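Long-range contacts in phosphoacetylglucosamine mutase (Aspergillus lentulus, PDB 5O9X), which catalyses the interconversion of N-acetylglucosamine 6-phosphate and N-acetylglucosamine 1-phosphate, as a member of the phosphoglucomutase/phosphomannomutase family: residues L38-V43 / S139-V144; A310-S315 / L433-I438; C358-V363 / D475-L480. The protein carries 1 engineered substitution. All blocks are in the same frame, centred on the assembly; numbering follows the deposited sequence.

Interaction 3 is the contact of the three that reaches the ligand: residues 361 to 363 belong to the pocket of the bound glucose 1,6-bisphosphate, and the segment meets a turn of the C-terminal domain. Interactions 1 and 2 are packing contacts, the first joining two helices of domain I, the second two helices of domain III. Their centres lie about 38 Å apart, on opposite sides of the centre of the folded chain. Interaction 3 is about 31 Å from interaction 1 and about 25 Å from interaction 2, centre to centre. In interaction 1 the side chain of Leu39 still comes to about 13 Å from the ligand. Along the sequence, interactions 2 and 3 interleave, whereas interaction 1 closes before either opens.

Interaction 1. Residues L38-V43 / S139-V144; sequences LLNTVV and SRLIGV. Unlike the reference sequence in segment 139-144: Ile142 (reference Val).
Asn40, in the first turn of helix 40-56, lies beside Leu141 near the start of helix 138-151, and their CA atoms, 6.4 Å apart, are the nearest CA pair across the two segments. The polar part of the contact sits at its solvent-facing side. Arg140 gives a nearly straight hydrogen bond from NH1 to OD1 of Asn40 (3.0 Å, 163°). The oxygen lies at the edge of the guanidinium, in its plane, but NH1 stands well above the amide plane, off the lone pairs. The amide and guanidinium planes are 63° apart. Bends at chi2 and chi3 turn the arginine chain toward Asn40, bringing CD against the same oxygen as well.

Beneath this bond the side chains are aliphatic. The Leu141 side chain crosses those of Leu39 and Val43 at about a right angle, its CD2 lying 3.8 Å from CB of Leu39 and 3.9 Å from CG2 of Val43. Val43 takes chi1 171°, which swings CG1 away from its own backbone N and presses it to 3.4 Å from the carbonyl O of Leu141. Val144 does likewise, its CG1 lying 3.3 Å from the carbonyl O of Asn40. Leu39, Val43 and Leu141 also rest on strand 75-81 of the domain I sheet.

NH1 of Arg140 bonds to the carbonyl O of Ala36 as well, and thus ties helix 138-151 to both the side chain of Asn40 and the backbone leading into helix 40-56. A neutral amide and a carbonyl share this charged donor, while the buried leucines and valines contribute most of the surface buried here.

Interaction 2. Residues A310-S315 / L433-I438; sequences ATLAAS and LLVEAI
Leu312 and Ile438 reach toward each other tip to tip between helices 306-324 and 428-442. The CG2 methyl of Ile438 touches the leucine at its branch point, 3.7 Å from CG of Leu312, and lies equally close to its CD1. Leu312 holds CG trans to the backbone N (chi1 -179°). Of its two methyls, CD1 meets Ile438 alone, while CD2 touches both CB of Ile438 and CG1 of Val435, the latter at 4.0 Å, with the leucine crossing the valine at about a right angle. Leu312 thus touches two residues three positions apart, Val435 and Ile438.

Ile438 is placed differently. Its CG1 branch lies on the side of the backbone N (chi1 -63°) and the chain then runs extended, so that CD1 slides past Leu312 and comes to rest 3.8 Å from CA of Ala313. The small alanine permits this approach to the helix backbone itself. CB of Ala313 lies 4.3 Å from CD2 of Leu434, a looser contact. Every residue that touches is buried, and the contact is made by aliphatic carbons.

Trp449 of the neighbouring helix 446-451 covers both Leu312 and Val435, whereas Ala313 and Leu434 share Ile387 of strand 385-389. The local helix axes approach to 10.3 Å and cross at 53°, a separation spanned by the tip-to-tip meeting of Leu312 and Ile438. Two helices packed through aliphatic residues, with an edge of their interface laid on a strand of the sheet, are what is expected of the layered alpha/beta architecture of domain III in this mutase family.

Interaction 3. Residues C358-V363 / D475-L480; sequences CTNTGV and DAERKL. With G16 (1,6-di-O-phosphono-alpha-D-glucopyranose), chain B.
Glu477 reaches across from the turn at 475-478 and takes a hydrogen bond on OE1 from the backbone N of Thr361 (2.9 Å, 162°), the donor lying nearly in line with the C-O bond. Its chain runs extended beyond CG and passes at about a right angle over Asn360, whose OD1 comes to 3.3 Å from CA of Ala476. The methyl of Ala476 sits against the strand end, with its CB 3.9 Å from SG of Cys358. That sulfur lies over one face of the Arg478 guanidinium, offset toward the rim.

Four waters stitch the same surfaces together. One bridges the carbonyl oxygens of Thr359 and Ala476, a second links Asn360 OD1 to the N of Glu477, a third joins Thr361 OG1 to OE1 of Glu477, and a fourth gives its protons to Thr361 O and OE2 of Glu477. OE2 also forms a salt bridge with Arg505, so both carboxylate oxygens are held and the rotation of the group is fixed.

Further out, Arg478 steadies the type I' turn: NE bonds to the carbonyl O of Asp475 (2.9 Å) and NH2 forms a salt bridge with OD1 of the same residue (3.0 Å). On the far side, Val363 N makes a bent hydrogen bond to O3 of the bound glucose 1,6-bisphosphate (3.2 Å, 136°), while Glu380 receives the N-H of Gly362 and also binds the sugar.

The contact joins domain III to the C-terminal domain. The turn between strands 472-474 and 479-482 meets the end of edge strand 356-359, where the chain leads through the N-cap Gly362 into helix 363-370.

Interaction 1. Residues L38-V43 / S139-V144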
# COMPACT_ATOMS: atom_id res chain seq x y z
N LEU A 38 10.44 12.71 -16.91
CA LEU A 38 9.93 11.83 -17.97
C LEU A 38 8.43 11.73 -18.06
O LEU A 38 7.90 11.11 -19.02
CB LEU A 38 10.47 10.42 -17.82
CG LEU A 38 11.99 10.28 -17.86
CD1 LEU A 38 12.45 8.85 -17.53
CD2 LEU A 38 12.60 10.84 -19.18
N LEU A 39 7.72 12.33 -17.10
CA LEU A 39 6.32 12.01 -16.89
C LEU A 39 5.23 12.77 -17.68
O LEU A 39 4.09 12.30 -17.74
CB LEU A 39 6.01 12.07 -15.39
CG LEU A 39 6.44 10.75 -14.73
CD1 LEU A 39 6.59 11.04 -13.23
CD2 LEU A 39 5.40 9.63 -15.00
N ASN A 40 5.52 13.92 -18.32
CA ASN A 40 4.37 14.67 -18.88
C ASN A 40 3.41 13.85 -19.80
O ASN A 40 2.18 13.86 -19.62
CB ASN A 40 4.88 15.88 -19.69
CG ASN A 40 5.30 17.04 -18.81
OD1 ASN A 40 5.12 17.04 -17.56
ND2 ASN A 40 5.90 18.02 -19.42
N THR A 41 3.97 13.15 -20.79
CA THR A 41 3.10 12.52 -21.78
C THR A 41 2.37 11.33 -21.15
O THR A 41 1.25 10.98 -21.53
CB THR A 41 3.85 12.14 -23.05
OG1 THR A 41 4.82 11.11 -22.80
CG2 THR A 41 4.58 13.37 -23.62
N VAL A 42 3.02 10.71 -20.16
CA VAL A 42 2.46 9.59 -19.41
C VAL A 42 1.19 10.03 -18.66
O VAL A 42 0.15 9.38 -18.75
CB VAL A 42 3.49 9.01 -18.39
CG1 VAL A 42 2.86 7.90 -17.58
CG2 VAL A 42 4.65 8.36 -19.12
N VAL A 43 1.32 11.10 -17.90
CA VAL A 43 0.23 11.63 -17.12
C VAL A 43 -0.92 12.06 -18.07
O VAL A 43 -2.12 11.89 -17.75
CB VAL A 43 0.77 12.80 -16.22
CG1 VAL A 43 -0.37 13.54 -15.54
CG2 VAL A 43 1.77 12.22 -15.16
N SER A 139 2.62 19.63 -8.91
CA SER A 139 1.79 20.72 -9.51
C SER A 139 1.82 20.71 -11.06
O SER A 139 0.76 20.76 -11.68
CB SER A 139 2.23 22.11 -9.01
OG SER A 139 1.44 23.12 -9.67
N ARG A 140 3.02 20.68 -11.67
CA ARG A 140 3.18 20.56 -13.15
C ARG A 140 2.37 19.40 -13.67
O ARG A 140 1.63 19.56 -14.64
CB ARG A 140 4.66 20.36 -13.61
CG ARG A 140 4.90 20.57 -15.14
CD ARG A 140 5.76 19.51 -15.88
NE ARG A 140 6.80 19.14 -14.98
CZ ARG A 140 7.36 17.97 -14.72
NH1 ARG A 140 7.25 16.82 -15.42
NH2 ARG A 140 8.22 18.06 -13.73
N LEU A 141 2.55 18.21 -13.06
CA LEU A 141 1.79 17.01 -13.48
C LEU A 141 0.27 17.12 -13.34
O LEU A 141 -0.49 16.70 -14.26
CB LEU A 141 2.35 15.71 -12.83
CG LEU A 141 3.86 15.45 -13.13
CD1 LEU A 141 4.41 14.25 -12.33
CD2 LEU A 141 4.16 15.31 -14.64
N ILE A 142 -0.21 17.66 -12.24
CA ILE A 142 -1.66 18.02 -12.11
C ILE A 142 -2.14 19.01 -13.27
O ILE A 142 -3.26 18.85 -13.77
CB ILE A 142 -1.91 18.56 -10.63
CG1 ILE A 142 -2.39 17.45 -9.70
CG2 ILE A 142 -2.83 19.74 -10.50
CD1 ILE A 142 -2.25 16.06 -10.16
N GLY A 143 -1.32 19.99 -13.64
CA GLY A 143 -1.55 20.82 -14.87
C GLY A 143 -1.78 19.96 -16.10
O GLY A 143 -2.72 20.20 -16.87
N VAL A 144 -0.92 18.96 -16.30
CA VAL A 144 -1.02 18.08 -17.49
C VAL A 144 -2.28 17.26 -17.42
O VAL A 144 -3.07 17.16 -18.44
CB VAL A 144 0.21 17.12 -17.64
CG1 VAL A 144 -0.01 16.16 -18.84
CG2 VAL A 144 1.54 17.87 -17.77

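Interaction 2. Residues A310-S315 / L433-I438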
# COMPACT_ATOMS: atom_id res chain seq x y z
N ALA A 310 0.07 -7.92 10.60
CA ALA A 310 -0.90 -8.93 10.12
C ALA A 310 -1.18 -9.94 11.26
O ALA A 310 -2.34 -10.32 11.55
CB ALA A 310 -0.31 -9.63 8.92
N THR A 311 -0.11 -10.44 11.86
CA THR A 311 -0.28 -11.50 12.88
C THR A 311 -0.93 -10.97 14.18
O THR A 311 -1.73 -11.67 14.82
CB THR A 311 1.04 -12.22 13.18
OG1 THR A 311 2.04 -11.29 13.54
CG2 THR A 311 1.48 -12.96 11.93
N LEU A 312 -0.58 -9.75 14.54
CA LEU A 312 -1.22 -9.03 15.64
C LEU A 312 -2.75 -8.96 15.38
O LEU A 312 -3.57 -9.32 16.24
CB LEU A 312 -0.59 -7.61 15.83
CG LEU A 312 -1.20 -6.81 17.01
CD1 LEU A 312 -0.77 -7.43 18.35
CD2 LEU A 312 -0.88 -5.35 16.99
N ALA A 313 -3.13 -8.48 14.20
CA ALA A 313 -4.56 -8.34 13.83
C ALA A 313 -5.29 -9.70 13.72
O ALA A 313 -6.40 -9.83 14.21
CB ALA A 313 -4.65 -7.62 12.47
N ALA A 314 -4.64 -10.71 13.09
CA ALA A 314 -5.24 -12.04 13.02
C ALA A 314 -5.47 -12.65 14.41
O ALA A 314 -6.53 -13.28 14.64
CB ALA A 314 -4.42 -12.96 12.12
N SER A 315 -4.53 -12.47 15.35
CA SER A 315 -4.70 -12.99 16.71
C SER A 315 -5.88 -12.26 17.40
O SER A 315 -6.74 -12.90 17.99
CB SER A 315 -3.40 -12.72 17.48
OG SER A 315 -3.59 -12.74 18.86
N LEU A 433 -3.89 3.22 14.04
CA LEU A 433 -4.87 3.26 15.15
C LEU A 433 -5.29 1.80 15.52
O LEU A 433 -5.58 1.49 16.67
CB LEU A 433 -6.14 4.05 14.70
CG LEU A 433 -5.89 5.58 14.44
CD1 LEU A 433 -7.16 6.22 13.84
CD2 LEU A 433 -5.46 6.30 15.74
N LEU A 434 -5.43 0.95 14.49
CA LEU A 434 -5.70 -0.47 14.74
C LEU A 434 -4.68 -1.11 15.69
O LEU A 434 -5.07 -1.72 16.72
CB LEU A 434 -5.73 -1.24 13.43
CG LEU A 434 -5.83 -2.79 13.47
CD1 LEU A 434 -7.16 -3.23 14.02
CD2 LEU A 434 -5.57 -3.40 12.11
N VAL A 435 -3.42 -0.95 15.39
CA VAL A 435 -2.36 -1.50 16.25
C VAL A 435 -2.43 -0.92 17.68
O VAL A 435 -2.40 -1.66 18.69
CB VAL A 435 -0.97 -1.20 15.67
CG1 VAL A 435 0.11 -1.51 16.68
CG2 VAL A 435 -0.75 -2.04 14.39
N GLU A 436 -2.63 0.38 17.74
CA GLU A 436 -2.79 1.03 19.07
C GLU A 436 -3.96 0.44 19.89
O GLU A 436 -3.79 0.18 21.11
CB GLU A 436 -2.93 2.56 18.94
CG GLU A 436 -1.58 3.26 18.49
CD GLU A 436 -0.40 2.94 19.43
OE1 GLU A 436 -0.56 3.07 20.68
OE2 GLU A 436 0.68 2.53 18.94
N ALA A 437 -5.12 0.27 19.23
CA ALA A 437 -6.29 -0.32 19.85
C ALA A 437 -5.99 -1.76 20.27
O ALA A 437 -6.36 -2.17 21.39
CB ALA A 437 -7.49 -0.30 18.87
N ILE A 438 -5.33 -2.54 19.40
CA ILE A 438 -5.05 -3.91 19.76
C ILE A 438 -4.16 -4.04 20.98
O ILE A 438 -4.44 -4.86 21.90
CB ILE A 438 -4.48 -4.75 18.58
CG1 ILE A 438 -5.53 -4.84 17.46
CG2 ILE A 438 -4.17 -6.19 19.13
CD1 ILE A 438 -4.90 -5.38 16.14

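Interaction 3. Residues C358-V363 / D475-L480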
# COMPACT_ATOMS: atom_id res chain seq x y z
N CYS A 358 0.46 -17.33 -0.29
CA CYS A 358 1.52 -16.43 -0.71
C CYS A 358 1.17 -15.97 -2.09
O CYS A 358 0.84 -16.79 -2.96
CB CYS A 358 2.88 -17.21 -0.67
SG CYS A 358 4.29 -16.12 -1.03
N THR A 359 1.18 -14.67 -2.35
CA THR A 359 0.86 -14.12 -3.66
C THR A 359 2.04 -13.30 -4.20
O THR A 359 3.03 -13.07 -3.48
CB THR A 359 -0.39 -13.18 -3.68
OG1 THR A 359 -0.07 -11.93 -3.04
CG2 THR A 359 -1.62 -13.81 -2.95
N ASN A 360 1.92 -12.87 -5.45
CA ASN A 360 2.90 -11.90 -6.01
C ASN A 360 2.94 -10.60 -5.20
O ASN A 360 1.95 -10.25 -4.55
CB ASN A 360 2.51 -11.51 -7.46
CG ASN A 360 2.75 -12.63 -8.48
OD1 ASN A 360 3.13 -13.75 -8.13
ND2 ASN A 360 2.49 -12.31 -9.74
N THR A 361 4.06 -9.88 -5.30
CA THR A 361 4.20 -8.56 -4.73
C THR A 361 3.22 -7.59 -5.38
O THR A 361 3.00 -7.63 -6.62
CB THR A 361 5.65 -8.09 -4.88
OG1 THR A 361 6.39 -8.72 -3.85
CG2 THR A 361 5.82 -6.58 -4.72
N GLY A 362 2.64 -6.74 -4.54
CA GLY A 362 1.75 -5.65 -5.06
C GLY A 362 0.37 -5.89 -4.41
O GLY A 362 -0.24 -6.96 -4.57
N VAL A 363 -0.16 -4.87 -3.73
CA VAL A 363 -1.45 -4.92 -3.02
C VAL A 363 -2.63 -5.53 -3.85
O VAL A 363 -3.46 -6.27 -3.34
CB VAL A 363 -1.87 -3.45 -2.57
CG1 VAL A 363 -3.21 -3.48 -1.83
CG2 VAL A 363 -0.83 -2.87 -1.64
N ASP A 475 5.66 -18.67 -9.46
CA ASP A 475 5.38 -19.32 -8.18
C ASP A 475 5.38 -18.26 -7.07
O ASP A 475 6.22 -18.29 -6.14
CB ASP A 475 6.37 -20.50 -7.94
CG ASP A 475 6.06 -21.28 -6.65
OD1 ASP A 475 4.98 -21.11 -6.07
OD2 ASP A 475 6.99 -21.89 -6.13
N ALA A 476 4.45 -17.30 -7.20
CA ALA A 476 4.41 -16.13 -6.29
C ALA A 476 5.79 -15.46 -6.29
O ALA A 476 6.33 -14.97 -5.27
CB ALA A 476 3.88 -16.54 -4.86
N GLU A 477 6.35 -15.40 -7.52
CA GLU A 477 7.64 -14.79 -7.81
C GLU A 477 8.85 -15.40 -7.03
O GLU A 477 9.87 -14.74 -6.87
CB GLU A 477 7.54 -13.25 -7.69
CG GLU A 477 6.49 -12.65 -8.66
CD GLU A 477 6.31 -11.18 -8.37
OE1 GLU A 477 5.96 -10.86 -7.20
OE2 GLU A 477 6.72 -10.35 -9.18
N ARG A 478 8.72 -16.63 -6.51
CA ARG A 478 9.76 -17.24 -5.67
C ARG A 478 10.87 -17.96 -6.49
O ARG A 478 11.88 -18.37 -5.93
CB ARG A 478 9.18 -18.19 -4.56
CG ARG A 478 8.30 -17.38 -3.60
CD ARG A 478 7.51 -18.27 -2.62
NE ARG A 478 6.40 -18.95 -3.32
CZ ARG A 478 5.50 -19.66 -2.63
NH1 ARG A 478 5.59 -19.72 -1.30
NH2 ARG A 478 4.51 -20.28 -3.25
N LYS A 479 10.65 -18.11 -7.80
CA LYS A 479 11.66 -18.78 -8.67
C LYS A 479 11.83 -17.95 -9.93
O LYS A 479 10.84 -17.42 -10.42
CB LYS A 479 11.19 -20.22 -8.99
CG LYS A 479 11.18 -21.12 -7.72
CD LYS A 479 10.39 -22.40 -8.10
CE LYS A 479 10.51 -23.54 -7.09
NZ LYS A 479 10.10 -23.07 -5.73
N LEU A 480 13.06 -17.92 -10.47
CA LEU A 480 13.36 -17.29 -11.78
C LEU A 480 13.29 -18.31 -12.92
O LEU A 480 13.93 -19.40 -12.87
CB LEU A 480 14.75 -16.65 -11.74
CG LEU A 480 14.72 -15.37 -10.92
CD1 LEU A 480 16.16 -14.96 -10.64
CD2 LEU A 480 13.94 -14.24 -11.61
C1 G16 B . 4.47 -0.39 -4.18
C2 G16 B . 3.33 -1.40 -4.12
C3 G16 B . 3.64 -2.51 -3.07
C4 G16 B . 4.96 -3.22 -3.30
C5 G16 B . 6.06 -2.17 -3.34
C6 G16 B . 7.40 -2.67 -3.84
O1 G16 B . 4.59 0.25 -2.91
O2 G16 B . 2.02 -0.80 -3.86
O3 G16 B . 2.56 -3.35 -3.04
O4 G16 B . 5.34 -4.20 -2.24
O5 G16 B . 5.80 -1.15 -4.33
O6 G16 B . 7.18 -3.18 -5.23
P G16 B . 8.47 -3.68 -6.08
O1P G16 B . 9.26 -4.69 -5.22
O2P G16 B . 9.37 -2.45 -6.35
O3P G16 B . 7.96 -4.22 -7.44
P' G16 B . 4.43 1.87 -2.71
O1X G16 B . 3.36 2.37 -3.72
O2X G16 B . 5.79 2.51 -3.16
O3X G16 B . 4.25 2.15 -1.26
O HOH W 1 5.75 -13.02 -3.60
O HOH W 2 4.45 -15.45 -9.74
O HOH W 3 7.06 -11.14 -4.64
O HOH W 4 4.78 -8.29 -8.55